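Local coordinates for protein farnesyl pyrophosphate synthase (Pseudomonas aeruginosa, PDB 3ZCD) that probably catalyses the condensation of geranyl diphosphate with isopentenyl diphosphate to give farnesyl diphosphate, at residues M36-M41 against G97-H102; L208-E213 against L271-G276; T143-A148 against I186-R191; G156-D161 against R179-A184. All coordinates share one frame; numbering follows the deposited sequence.

Contact 1 (M36-M41 against G97-H102); sequences MRYSVM and GQPTTH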
loop_
_atom_site.group_PDB
_atom_site.type_symbol
_atom_site.label_atom_id
_atom_site.label_comp_id
_atom_site.label_asym_id
_atom_site.label_seq_id
_atom_site.Cartn_x
_atom_site.Cartn_y
_atom_site.Cartn_z
ATOM N N MET A 36 2.746 3.826 -14.566
ATOM C CA MET A 36 3.378 2.950 -13.597
ATOM C C MET A 36 4.734 2.461 -14.086
ATOM O O MET A 36 5.705 2.528 -13.379
ATOM C CB MET A 36 2.489 1.720 -13.292
ATOM C CG MET A 36 1.201 2.100 -12.593
ATOM S SD MET A 36 0.065 0.674 -12.577
ATOM C CE MET A 36 0.864 -0.492 -11.442
ATOM N N ARG A 37 4.791 2.011 -15.331
ATOM C CA ARG A 37 6.037 1.565 -15.935
ATOM C C ARG A 37 7.061 2.710 -16.016
ATOM O O ARG A 37 8.251 2.529 -15.703
ATOM C CB ARG A 37 5.769 1.019 -17.338
ATOM C CG ARG A 37 6.977 0.451 -18.004
ATOM C CD ARG A 37 6.709 0.033 -19.452
ATOM N NE ARG A 37 6.041 -1.270 -19.501
ATOM C CZ ARG A 37 6.650 -2.434 -19.273
ATOM N NH1 ARG A 37 7.965 -2.461 -19.000
ATOM N NH2 ARG A 37 5.959 -3.578 -19.319
ATOM N N TYR A 38 6.560 3.859 -16.443
ATOM C CA TYR A 38 7.406 5.056 -16.568
ATOM C C TYR A 38 8.083 5.405 -15.262
ATOM O O TYR A 38 9.231 5.811 -15.200
ATOM C CB TYR A 38 6.582 6.238 -17.065
ATOM C CG TYR A 38 7.412 7.499 -17.257
ATOM C CD1 TYR A 38 8.059 7.718 -18.449
ATOM C CD2 TYR A 38 7.502 8.480 -16.262
ATOM C CE1 TYR A 38 8.766 8.880 -18.626
ATOM C CE2 TYR A 38 8.249 9.665 -16.438
ATOM C CZ TYR A 38 8.868 9.814 -17.633
ATOM O OH TYR A 38 9.613 10.982 -17.793
ATOM N N SER A 39 7.328 5.229 -14.164
ATOM C CA SER A 39 7.787 5.560 -12.847
ATOM C C SER A 39 8.786 4.554 -12.224
ATOM O O SER A 39 9.393 4.855 -11.218
ATOM C CB SER A 39 6.562 5.665 -11.901
ATOM O OG SER A 39 5.605 6.656 -12.287
ATOM N N VAL A 40 8.879 3.349 -12.788
ATOM C CA VAL A 40 9.694 2.250 -12.242
ATOM C C VAL A 40 10.896 1.926 -13.169
ATOM O O VAL A 40 12.032 1.743 -12.701
ATOM C CB VAL A 40 8.817 0.984 -11.956
ATOM C CG1 VAL A 40 9.711 -0.141 -11.478
ATOM C CG2 VAL A 40 7.766 1.324 -10.910
ATOM N N MET A 41 10.617 1.845 -14.471
ATOM C CA MET A 41 11.571 1.384 -15.458
ATOM C C MET A 41 12.344 2.555 -16.017
ATOM O O MET A 41 12.170 2.970 -17.153
ATOM C CB MET A 41 10.868 0.630 -16.562
ATOM C CG MET A 41 10.062 -0.551 -16.050
ATOM S SD MET A 41 10.901 -1.737 -14.962
ATOM C CE MET A 41 12.143 -2.308 -16.106
ATOM N N GLY A 97 17.338 13.934 -14.964
ATOM C CA GLY A 97 17.222 14.524 -16.311
ATOM C C GLY A 97 15.959 14.306 -17.135
ATOM O O GLY A 97 15.796 14.928 -18.175
ATOM N N GLN A 98 15.031 13.454 -16.639
ATOM C CA GLN A 98 13.801 13.106 -17.366
ATOM C C GLN A 98 12.589 13.695 -16.626
ATOM O O GLN A 98 12.683 13.924 -15.426
ATOM C CB GLN A 98 13.670 11.581 -17.493
ATOM C CG GLN A 98 14.649 10.964 -18.487
ATOM C CD GLN A 98 14.559 11.599 -19.874
ATOM O OE1 GLN A 98 13.508 11.584 -20.528
ATOM N NE2 GLN A 98 15.654 12.183 -20.316
ATOM N N PRO A 99 11.460 13.954 -17.332
ATOM C CA PRO A 99 10.346 14.552 -16.633
ATOM C C PRO A 99 9.809 13.622 -15.562
ATOM O O PRO A 99 9.854 12.426 -15.737
ATOM C CB PRO A 99 9.301 14.702 -17.719
ATOM C CG PRO A 99 10.118 15.014 -18.936
ATOM C CD PRO A 99 11.287 14.064 -18.792
ATOM N N THR A 100 9.447 14.243 -14.488
ATOM C CA THR A 100 8.770 13.471 -13.431
ATOM C C THR A 100 7.459 12.967 -13.949
ATOM O O THR A 100 6.972 13.312 -14.970
ATOM C CB THR A 100 8.598 14.325 -12.218
ATOM O OG1 THR A 100 7.999 15.565 -12.550
ATOM C CG2 THR A 100 9.912 14.525 -11.551
ATOM N N THR A 101 6.866 12.017 -13.187
ATOM C CA THR A 101 5.655 11.448 -13.673
ATOM C C THR A 101 4.475 12.411 -13.847
ATOM O O THR A 101 3.710 12.249 -14.771
ATOM C CB THR A 101 5.312 10.283 -12.727
ATOM O OG1 THR A 101 6.420 9.408 -12.749
ATOM C CG2 THR A 101 4.050 9.521 -13.209
ATOM N N HIS A 102 4.323 13.363 -12.927
ATOM C CA HIS A 102 3.253 14.336 -13.011
ATOM C C HIS A 102 3.351 15.248 -14.225
ATOM O O HIS A 102 2.345 15.719 -14.710
ATOM C CB HIS A 102 3.037 15.110 -11.723
ATOM C CG HIS A 102 4.189 15.906 -11.258
ATOM N ND1 HIS A 102 5.277 15.354 -10.625
ATOM C CD2 HIS A 102 4.458 17.227 -11.396
ATOM C CE1 HIS A 102 6.130 16.311 -10.321
ATOM N NE2 HIS A 102 5.665 17.445 -10.799
#
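Tyr-38 reaches from the C-terminal part of helix 30-40 to Pro-99 and Thr-101. The partner segment follows the first aspartate-rich motif of this all-helical prenyl synthase fold. It holds strand 98-99 of a small two-stranded antiparallel hairpin, then Thr-100 at the N-cap position and the start of helix 101-104. CB of Tyr-38 points at this turn. CG stands anti to the backbone N (chi1 -178°), which extends the ring across the gap. CD2 of Tyr-38 comes first to the hydroxyl of Thr-101, with OG1 3.8 Å away. CE2 of Tyr-38 lies 3.3 Å from Pro-99 O. Both oxygens sit at the ring edge, close to its plane. At the tip, OH of Tyr-38 donates a short hydrogen bond of 2.5 Å to Pro-99 O. The donor is tilted 25° from the carbonyl plane, and the angle at the oxygen is 133°. The same hydroxyl also rests against the proline ring, with CD of Pro-99 at 3.6 Å from OH of Tyr-38. The Tyr-38 and Thr-101 side chains run alongside one another, pointing opposite ways.

Beside the tyrosine, Ser-39 and Thr-101 bring their hydroxyls together. Ser-39 OG is hydrogen-bonded to Ala-35 O, one turn back in its own helix. Val-82 of helix 67-85 touches the side chains of both Ser-39 and Thr-101, and so packs against this inner side of the contact. Thr-100 OG1 is hydrogen-bonded to Asp-92 O. Ser-39 OG lies 2.9 Å from Thr-101 OG1 and 3.4 Å from the methyl CG2 of that threonine.

Contact 2 (L208-E213 against L271-G276); sequences LERYAE and LAALDG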
loop_
_atom_site.group_PDB
_atom_site.type_symbol
_atom_site.label_atom_id
_atom_site.label_comp_id
_atom_site.label_asym_id
_atom_site.label_seq_id
_atom_site.Cartn_x
_atom_site.Cartn_y
_atom_site.Cartn_z
ATOM N N LEU A 208 22.298 -8.721 10.456
ATOM C CA LEU A 208 21.949 -8.026 9.192
ATOM C C LEU A 208 21.233 -6.700 9.418
ATOM O O LEU A 208 21.439 -5.691 8.645
ATOM C CB LEU A 208 21.176 -8.959 8.251
ATOM C CG LEU A 208 21.988 -10.074 7.620
ATOM C CD1 LEU A 208 21.109 -11.188 7.022
ATOM C CD2 LEU A 208 22.938 -9.503 6.554
ATOM N N GLU A 209 20.401 -6.634 10.477
ATOM C CA GLU A 209 19.777 -5.390 10.840
ATOM C C GLU A 209 20.848 -4.326 11.228
ATOM O O GLU A 209 20.740 -3.157 10.828
ATOM C CB GLU A 209 18.707 -5.626 11.919
ATOM C CG GLU A 209 18.062 -4.355 12.426
ATOM C CD GLU A 209 17.018 -4.667 13.483
ATOM O OE1 GLU A 209 15.902 -5.032 13.113
ATOM O OE2 GLU A 209 17.333 -4.587 14.695
ATOM N N ARG A 210 21.839 -4.736 12.010
ATOM C CA ARG A 210 22.898 -3.869 12.462
ATOM C C ARG A 210 23.640 -3.353 11.191
ATOM O O ARG A 210 23.936 -2.153 11.076
ATOM C CB ARG A 210 23.868 -4.551 13.429
ATOM C CG ARG A 210 23.297 -4.801 14.808
ATOM C CD ARG A 210 24.428 -4.998 15.826
ATOM N NE ARG A 210 25.388 -6.017 15.432
ATOM C CZ ARG A 210 25.193 -7.332 15.553
ATOM N NH1 ARG A 210 24.047 -7.823 16.053
ATOM N NH2 ARG A 210 26.151 -8.167 15.172
ATOM N N TYR A 211 23.919 -4.275 10.281
ATOM C CA TYR A 211 24.544 -3.945 8.983
ATOM C C TYR A 211 23.740 -2.873 8.290
ATOM O O TYR A 211 24.304 -1.842 7.820
ATOM C CB TYR A 211 24.663 -5.212 8.126
ATOM C CG TYR A 211 25.038 -4.938 6.690
ATOM C CD1 TYR A 211 26.363 -4.797 6.329
ATOM C CD2 TYR A 211 24.073 -4.717 5.726
ATOM C CE1 TYR A 211 26.694 -4.493 5.004
ATOM C CE2 TYR A 211 24.394 -4.384 4.410
ATOM C CZ TYR A 211 25.721 -4.296 4.074
ATOM O OH TYR A 211 25.953 -3.981 2.773
ATOM N N ALA A 212 22.459 -3.119 8.143
ATOM C CA ALA A 212 21.578 -2.246 7.386
ATOM C C ALA A 212 21.452 -0.851 8.010
ATOM O O ALA A 212 21.360 0.147 7.278
ATOM C CB ALA A 212 20.212 -2.930 7.287
ATOM N N GLU A 213 21.397 -0.779 9.346
ATOM C CA GLU A 213 21.293 0.497 10.039
ATOM C C GLU A 213 22.535 1.353 9.737
ATOM O O GLU A 213 22.436 2.567 9.392
ATOM C CB GLU A 213 21.120 0.297 11.548
ATOM C CG GLU A 213 19.808 -0.377 11.949
ATOM C CD GLU A 213 19.728 -0.829 13.408
ATOM O OE1 GLU A 213 20.735 -1.207 14.016
ATOM O OE2 GLU A 213 18.615 -0.873 13.922
ATOM N N LEU A 271 30.641 -3.617 8.479
ATOM C CA LEU A 271 31.528 -4.734 8.268
ATOM C C LEU A 271 31.618 -5.621 9.509
ATOM O O LEU A 271 31.591 -6.835 9.389
ATOM C CB LEU A 271 32.917 -4.272 7.841
ATOM C CG LEU A 271 32.952 -3.629 6.446
ATOM C CD1 LEU A 271 34.354 -3.094 6.217
ATOM C CD2 LEU A 271 32.584 -4.571 5.322
ATOM N N ALA A 272 31.733 -5.006 10.685
ATOM C CA ALA A 272 31.746 -5.755 11.961
ATOM C C ALA A 272 30.495 -6.544 12.157
ATOM O O ALA A 272 30.570 -7.636 12.711
ATOM C CB ALA A 272 31.991 -4.823 13.135
ATOM N N ALA A 273 29.368 -6.018 11.696
ATOM C CA ALA A 273 28.081 -6.751 11.861
ATOM C C ALA A 273 28.101 -8.047 11.078
ATOM O O ALA A 273 27.354 -8.953 11.393
ATOM C CB ALA A 273 26.911 -5.879 11.415
ATOM N N LEU A 274 28.941 -8.137 10.044
ATOM C CA LEU A 274 29.051 -9.326 9.213
ATOM C C LEU A 274 30.216 -10.243 9.577
ATOM O O LEU A 274 30.483 -11.224 8.871
ATOM C CB LEU A 274 29.187 -8.998 7.758
ATOM C CG LEU A 274 28.046 -8.159 7.199
ATOM C CD1 LEU A 274 28.376 -7.831 5.769
ATOM C CD2 LEU A 274 26.717 -8.912 7.321
ATOM N N ASP A 275 30.860 -9.966 10.700
ATOM C CA ASP A 275 31.969 -10.788 11.164
ATOM C C ASP A 275 31.406 -12.192 11.408
ATOM O O ASP A 275 30.337 -12.350 11.999
ATOM C CB ASP A 275 32.565 -10.214 12.452
ATOM C CG ASP A 275 33.498 -9.024 12.205
ATOM O OD1 ASP A 275 33.805 -8.683 11.033
ATOM O OD2 ASP A 275 33.924 -8.421 13.211
ATOM N N GLY A 276 32.087 -13.213 10.927
ATOM C CA GLY A 276 31.579 -14.574 11.124
ATOM C C GLY A 276 30.558 -15.049 10.099
ATOM O O GLY A 276 30.242 -16.230 10.070
#
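Tyr-211 holds its CG anti to the backbone N (chi1 169°), which lays the ring beside Leu-274. Leu-274 places its own CG anti to the carbonyl carbon (chi1 -57°), so that its two methyls, rather than CB, face helix 202-227. The methyl CD1 of Leu-274 then lies 3.7 Å from CD1 of Tyr-211, and the two side chains cross obliquely. The other methyl of Leu-274, CD2, meets CD2 of Leu-208 at 3.9 Å, the chains standing at about a right angle. One leucine thus touches two residues a helix turn apart with its two methyls.

Ala-273 makes the close backbone approach. CB of Ala-273 sits 3.6 Å from Tyr-211 N and 3.9 Å from Arg-210 CB. The tyrosine hydroxyl is satisfied outside the pair, by Leu-284 O of helix 282-293. That helix also packs on Leu-208 and Leu-274. No hydrogen bond joins the two segments; the contact is apolar and largely buried. It joins the C-terminal end of helix 256-273 to helix 202-227, two neighbouring helices of the all-alpha isoprenoid synthase fold.

Contact 3 (T143-A148 against I186-R191); sequences TRLARA and IEASVR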
loop_
_atom_site.group_PDB
_atom_site.type_symbol
_atom_site.label_atom_id
_atom_site.label_comp_id
_atom_site.label_asym_id
_atom_site.label_seq_id
_atom_site.Cartn_x
_atom_site.Cartn_y
_atom_site.Cartn_z
ATOM N N THR A 143 4.507 -8.271 6.626
ATOM C CA THR A 143 4.499 -7.555 7.867
ATOM C C THR A 143 5.629 -6.535 7.923
ATOM O O THR A 143 5.423 -5.370 8.250
ATOM C CB THR A 143 4.545 -8.544 9.091
ATOM O OG1 THR A 143 3.269 -9.138 9.176
ATOM C CG2 THR A 143 4.830 -7.795 10.342
ATOM N N ARG A 144 6.827 -7.021 7.680
ATOM C CA ARG A 144 7.989 -6.155 7.812
ATOM C C ARG A 144 7.915 -5.050 6.774
ATOM O O ARG A 144 8.262 -3.888 7.085
ATOM C CB ARG A 144 9.261 -6.986 7.716
ATOM C CG ARG A 144 9.473 -7.912 8.929
ATOM C CD ARG A 144 9.576 -7.109 10.242
ATOM N NE ARG A 144 9.951 -7.924 11.384
ATOM C CZ ARG A 144 10.842 -7.582 12.323
ATOM N NH1 ARG A 144 11.523 -6.436 12.255
ATOM N NH2 ARG A 144 11.081 -8.417 13.326
ATOM N N LEU A 145 7.492 -5.394 5.573
ATOM C CA LEU A 145 7.451 -4.339 4.491
ATOM C C LEU A 145 6.405 -3.312 4.816
ATOM O O LEU A 145 6.601 -2.102 4.680
ATOM C CB LEU A 145 7.152 -4.921 3.122
ATOM C CG LEU A 145 7.353 -3.822 2.020
ATOM C CD1 LEU A 145 8.732 -3.160 2.020
ATOM C CD2 LEU A 145 7.096 -4.416 0.660
ATOM N N ALA A 146 5.225 -3.752 5.279
ATOM C CA ALA A 146 4.160 -2.815 5.620
ATOM C C ALA A 146 4.575 -1.829 6.743
ATOM O O ALA A 146 4.267 -0.633 6.699
ATOM C CB ALA A 146 2.844 -3.557 6.018
ATOM N N ARG A 147 5.234 -2.371 7.773
ATOM C CA ARG A 147 5.720 -1.583 8.886
ATOM C C ARG A 147 6.826 -0.623 8.429
ATOM O O ARG A 147 6.824 0.539 8.780
ATOM C CB ARG A 147 6.209 -2.477 10.031
ATOM C CG ARG A 147 5.124 -3.163 10.801
ATOM C CD ARG A 147 5.819 -3.842 11.957
ATOM N NE ARG A 147 4.931 -4.770 12.593
ATOM C CZ ARG A 147 5.312 -5.855 13.267
ATOM N NH1 ARG A 147 6.612 -6.226 13.392
ATOM N NH2 ARG A 147 4.386 -6.638 13.840
ATOM N N ALA A 148 7.698 -1.122 7.580
ATOM C CA ALA A 148 8.825 -0.312 7.121
ATOM C C ALA A 148 8.320 0.757 6.176
ATOM O O ALA A 148 8.934 1.853 6.128
ATOM C CB ALA A 148 9.852 -1.153 6.411
ATOM N N ILE A 186 15.633 0.389 3.778
ATOM C CA ILE A 186 16.925 -0.289 3.558
ATOM C C ILE A 186 16.981 -1.549 4.469
ATOM O O ILE A 186 17.347 -2.614 4.016
ATOM C CB ILE A 186 18.093 0.686 3.779
ATOM C CG1 ILE A 186 18.190 1.662 2.564
ATOM C CG2 ILE A 186 19.396 -0.029 4.028
ATOM C CD1 ILE A 186 19.005 2.856 2.830
ATOM N N GLU A 187 16.511 -1.386 5.704
ATOM C CA GLU A 187 16.569 -2.460 6.695
ATOM C C GLU A 187 15.585 -3.533 6.231
ATOM O O GLU A 187 15.916 -4.707 6.260
ATOM C CB GLU A 187 16.315 -1.932 8.117
ATOM C CG GLU A 187 17.449 -0.999 8.567
ATOM C CD GLU A 187 17.086 0.124 9.508
ATOM O OE1 GLU A 187 16.135 -0.004 10.267
ATOM O OE2 GLU A 187 17.772 1.178 9.479
ATOM N N ALA A 188 14.444 -3.117 5.694
ATOM C CA ALA A 188 13.470 -4.079 5.167
ATOM C C ALA A 188 13.972 -4.847 3.959
ATOM O O ALA A 188 13.669 -5.997 3.751
ATOM C CB ALA A 188 12.150 -3.416 4.874
ATOM N N SER A 189 14.766 -4.193 3.095
ATOM C CA SER A 189 15.286 -4.869 1.938
ATOM C C SER A 189 16.193 -6.025 2.349
ATOM O O SER A 189 16.088 -7.166 1.826
ATOM C CB SER A 189 16.099 -3.828 1.093
ATOM O OG SER A 189 15.249 -2.792 0.628
ATOM N N VAL A 190 17.077 -5.718 3.297
ATOM C CA VAL A 190 17.976 -6.714 3.876
ATOM C C VAL A 190 17.136 -7.820 4.615
ATOM O O VAL A 190 17.397 -9.017 4.420
ATOM C CB VAL A 190 18.979 -6.056 4.817
ATOM C CG1 VAL A 190 19.710 -7.053 5.653
ATOM C CG2 VAL A 190 20.004 -5.208 3.982
ATOM N N ARG A 191 16.163 -7.402 5.432
ATOM C CA ARG A 191 15.340 -8.408 6.185
ATOM C C ARG A 191 14.591 -9.320 5.206
ATOM O O ARG A 191 14.589 -10.542 5.359
ATOM C CB ARG A 191 14.390 -7.688 7.131
ATOM C CG ARG A 191 13.375 -8.605 7.840
ATOM C CD ARG A 191 14.103 -9.658 8.605
ATOM N NE ARG A 191 14.977 -9.039 9.601
ATOM C CZ ARG A 191 14.679 -8.835 10.885
ATOM N NH1 ARG A 191 13.544 -9.241 11.394
ATOM N NH2 ARG A 191 15.567 -8.248 11.673
#
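Arg-144 and Arg-191 bring their guanidinium groups together at one margin of two nearly antiparallel helices. The planes are inclined by 55°, so the groups do not stack flat. NH1 of Arg-191 stands 3.2 Å above the plane of the Arg-144 group, over its centre. NH2 of Arg-144, in turn, lies at the edge of the Arg-191 group, near its plane. Arg-191 leaves its helix with CG anti to the backbone N (chi1 173°), then bends twice, which brings its end alongside Arg-144. Nearer the helices, CG of Arg-144 and CG of Arg-191 are 4.1 Å apart.

Deeper in, small residues set the spacing. CB of Ala-148 and CB of Ala-188 point at each other across 3.6 Å, and CD1 of Leu-145 only grazes CB of Ala-188 at 4.5 Å. The helix axes approach to 9.4 Å at an angle of 174°. This pairs helix 135-149 with helix 171-196 in the all-helical bundle. The far side of helix 135-149 packs on the second subunit.

NH2 of Arg-144 and NH1 of Arg-191 are both donors and form no hydrogen bond. Arg-147 NH1 lies over the opposite face of the Arg-144 group. Positive charges this close would be expected to cost energy. Glu-140, bridged to NE of Arg-144, probably offsets part of this, and the long, weak ion pair of Arg-191 with Glu-209 may add a little.

Contact 4 (G156-D161 against R179-A184); sequences GGQAID and RHKTGA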
loop_
_atom_site.group_PDB
_atom_site.type_symbol
_atom_site.label_atom_id
_atom_site.label_comp_id
_atom_site.label_asym_id
_atom_site.label_seq_id
_atom_site.Cartn_x
_atom_site.Cartn_y
_atom_site.Cartn_z
ATOM N N GLY A 156 6.508 7.884 7.698
ATOM C CA GLY A 156 6.841 8.578 8.932
ATOM C C GLY A 156 8.026 9.500 8.759
ATOM O O GLY A 156 7.950 10.668 9.129
ATOM N N GLY A 157 9.076 8.996 8.119
ATOM C CA GLY A 157 10.307 9.768 7.878
ATOM C C GLY A 157 10.026 10.967 7.018
ATOM O O GLY A 157 10.565 12.062 7.272
ATOM N N GLN A 158 9.193 10.799 6.013
ATOM C CA GLN A 158 8.817 11.959 5.155
ATOM C C GLN A 158 8.091 13.013 5.968
ATOM O O GLN A 158 8.361 14.193 5.863
ATOM C CB GLN A 158 8.023 11.521 3.948
ATOM C CG GLN A 158 8.758 10.485 3.125
ATOM C CD GLN A 158 7.905 9.868 2.059
ATOM O OE1 GLN A 158 7.317 8.817 2.259
ATOM N NE2 GLN A 158 7.779 10.556 0.939
ATOM N N ALA A 159 7.220 12.589 6.875
ATOM C CA ALA A 159 6.524 13.512 7.739
ATOM C C ALA A 159 7.443 14.182 8.765
ATOM O O ALA A 159 7.266 15.359 9.095
ATOM C CB ALA A 159 5.378 12.815 8.447
ATOM N N ILE A 160 8.406 13.432 9.284
ATOM C CA ILE A 160 9.391 14.003 10.195
ATOM C C ILE A 160 10.230 15.064 9.510
ATOM O O ILE A 160 10.488 16.108 10.093
ATOM C CB ILE A 160 10.306 12.950 10.853
ATOM C CG1 ILE A 160 9.473 11.998 11.713
ATOM C CG2 ILE A 160 11.393 13.601 11.697
ATOM C CD1 ILE A 160 10.275 10.822 12.232
ATOM N N ASP A 161 10.617 14.795 8.270
ATOM C CA ASP A 161 11.406 15.761 7.498
ATOM C C ASP A 161 10.588 17.053 7.305
ATOM O O ASP A 161 11.067 18.179 7.512
ATOM C CB ASP A 161 11.739 15.135 6.151
ATOM C CG ASP A 161 12.856 15.873 5.401
ATOM O OD1 ASP A 161 13.466 16.756 5.987
ATOM O OD2 ASP A 161 13.087 15.529 4.266
ATOM N N ARG A 179 16.734 7.563 9.785
ATOM C CA ARG A 179 16.406 6.181 10.122
ATOM C C ARG A 179 15.008 5.777 9.641
ATOM O O ARG A 179 14.804 4.653 9.193
ATOM C CB ARG A 179 16.541 5.887 11.626
ATOM C CG ARG A 179 17.998 5.827 12.096
ATOM C CD ARG A 179 18.214 5.219 13.478
ATOM N NE ARG A 179 17.268 5.726 14.474
ATOM C CZ ARG A 179 17.490 6.722 15.339
ATOM N NH1 ARG A 179 18.641 7.374 15.384
ATOM N NH2 ARG A 179 16.530 7.065 16.178
ATOM N N HIS A 180 14.081 6.712 9.699
ATOM C CA HIS A 180 12.702 6.510 9.225
ATOM C C HIS A 180 12.571 6.653 7.721
ATOM O O HIS A 180 12.089 5.784 7.045
ATOM C CB HIS A 180 11.738 7.458 9.920
ATOM C CG HIS A 180 11.469 7.100 11.352
ATOM N ND1 HIS A 180 12.373 7.339 12.352
ATOM C CD2 HIS A 180 10.383 6.543 11.946
ATOM C CE1 HIS A 180 11.874 6.939 13.503
ATOM N NE2 HIS A 180 10.671 6.438 13.283
ATOM N N LYS A 181 13.076 7.778 7.211
ATOM C CA LYS A 181 12.853 8.138 5.828
ATOM C C LYS A 181 13.519 7.224 4.809
ATOM O O LYS A 181 12.896 6.888 3.803
ATOM C CB LYS A 181 13.309 9.580 5.587
ATOM C CG LYS A 181 12.901 10.120 4.229
ATOM C CD LYS A 181 13.015 11.633 4.176
ATOM C CE LYS A 181 14.199 12.105 3.404
ATOM N NZ LYS A 181 13.945 13.486 2.935
ATOM N N THR A 182 14.773 6.820 5.080
ATOM C CA THR A 182 15.457 5.864 4.215
ATOM C C THR A 182 15.900 4.567 4.967
ATOM O O THR A 182 15.940 3.520 4.351
ATOM C CB THR A 182 16.642 6.507 3.502
ATOM O OG1 THR A 182 17.452 7.103 4.483
ATOM C CG2 THR A 182 16.142 7.526 2.511
ATOM N N GLY A 183 16.194 4.657 6.272
ATOM C CA GLY A 183 16.686 3.485 6.996
ATOM C C GLY A 183 15.673 2.337 7.063
ATOM O O GLY A 183 16.047 1.171 6.823
ATOM N N ALA A 184 14.406 2.675 7.282
ATOM C CA ALA A 184 13.455 1.603 7.458
ATOM C C ALA A 184 13.369 0.712 6.219
ATOM O O ALA A 184 13.296 -0.545 6.301
ATOM C CB ALA A 184 12.107 2.151 7.825
#
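Lys-181 and Asp-161 form the salt bridge between the two segments. NZ of Lys-181 donates to OD2 of Asp-161 at 2.6 Å. The nitrogen approaches from above the carboxylate plane. Lys-181 starts with CG anti to the backbone N (chi1 -170°) and stays extended until chi3. Its CB and CG run over the backbone of Gly-157, and the bend at chi3 carries CE and NZ to Asp-161. CG of Lys-181 also lies near CG of Gln-158, at 4.3 Å.

Close backbone packing is the second element. Gly-157 has no side chain, and its CA touches His-180 CB at 3.4 Å and Lys-181 N at 3.5 Å. The helix axes come within 7.1 Å and cross at -146°. This is a glycine-mediated helix crossing within the isoprenoid synthase bundle. Helix 171-196 has a wider pi-type turn at 179-183, which includes Lys-181, Thr-182 and Gly-183.

The aromatic contact lies on another side of the crossing. CD1 of Ile-160 makes a CH-pi contact over one face of the His-180 ring, 4.1 Å from its centroid and 15° off the normal. The methyl is displaced toward the ring rim. ND1 of His-180 is hydrogen-bonded to Val-176 O in its own helix, which would restrain the ring's rotation. Leu-29 and Arg-26 of the second subunit pack on Ile-160 and His-180 respectively.

All four contacts belong to one helical bundle. Contact 1 comes first along the chain. Contact 4 is nested inside the loop closed by contact 3, and contact 2 follows. Contacts 3 and 4 share helix 171-196, their centres are about 13 Å apart, and they touch through Ala-148 and Ala-184. Both also touch the second subunit. Contact 2 lies about 16 Å from contact 3, centre to centre, and joins it through helix 202-227, the next helix in the chain. Contacts 1 and 2 are about 34 Å apart between centres, on opposite sides of the chain's centre. Contacts 2 to 4 therefore form a continuous run of helix packing, while contact 1 stands apart, its nearest atoms about 13 Å from contacts 3 and 4.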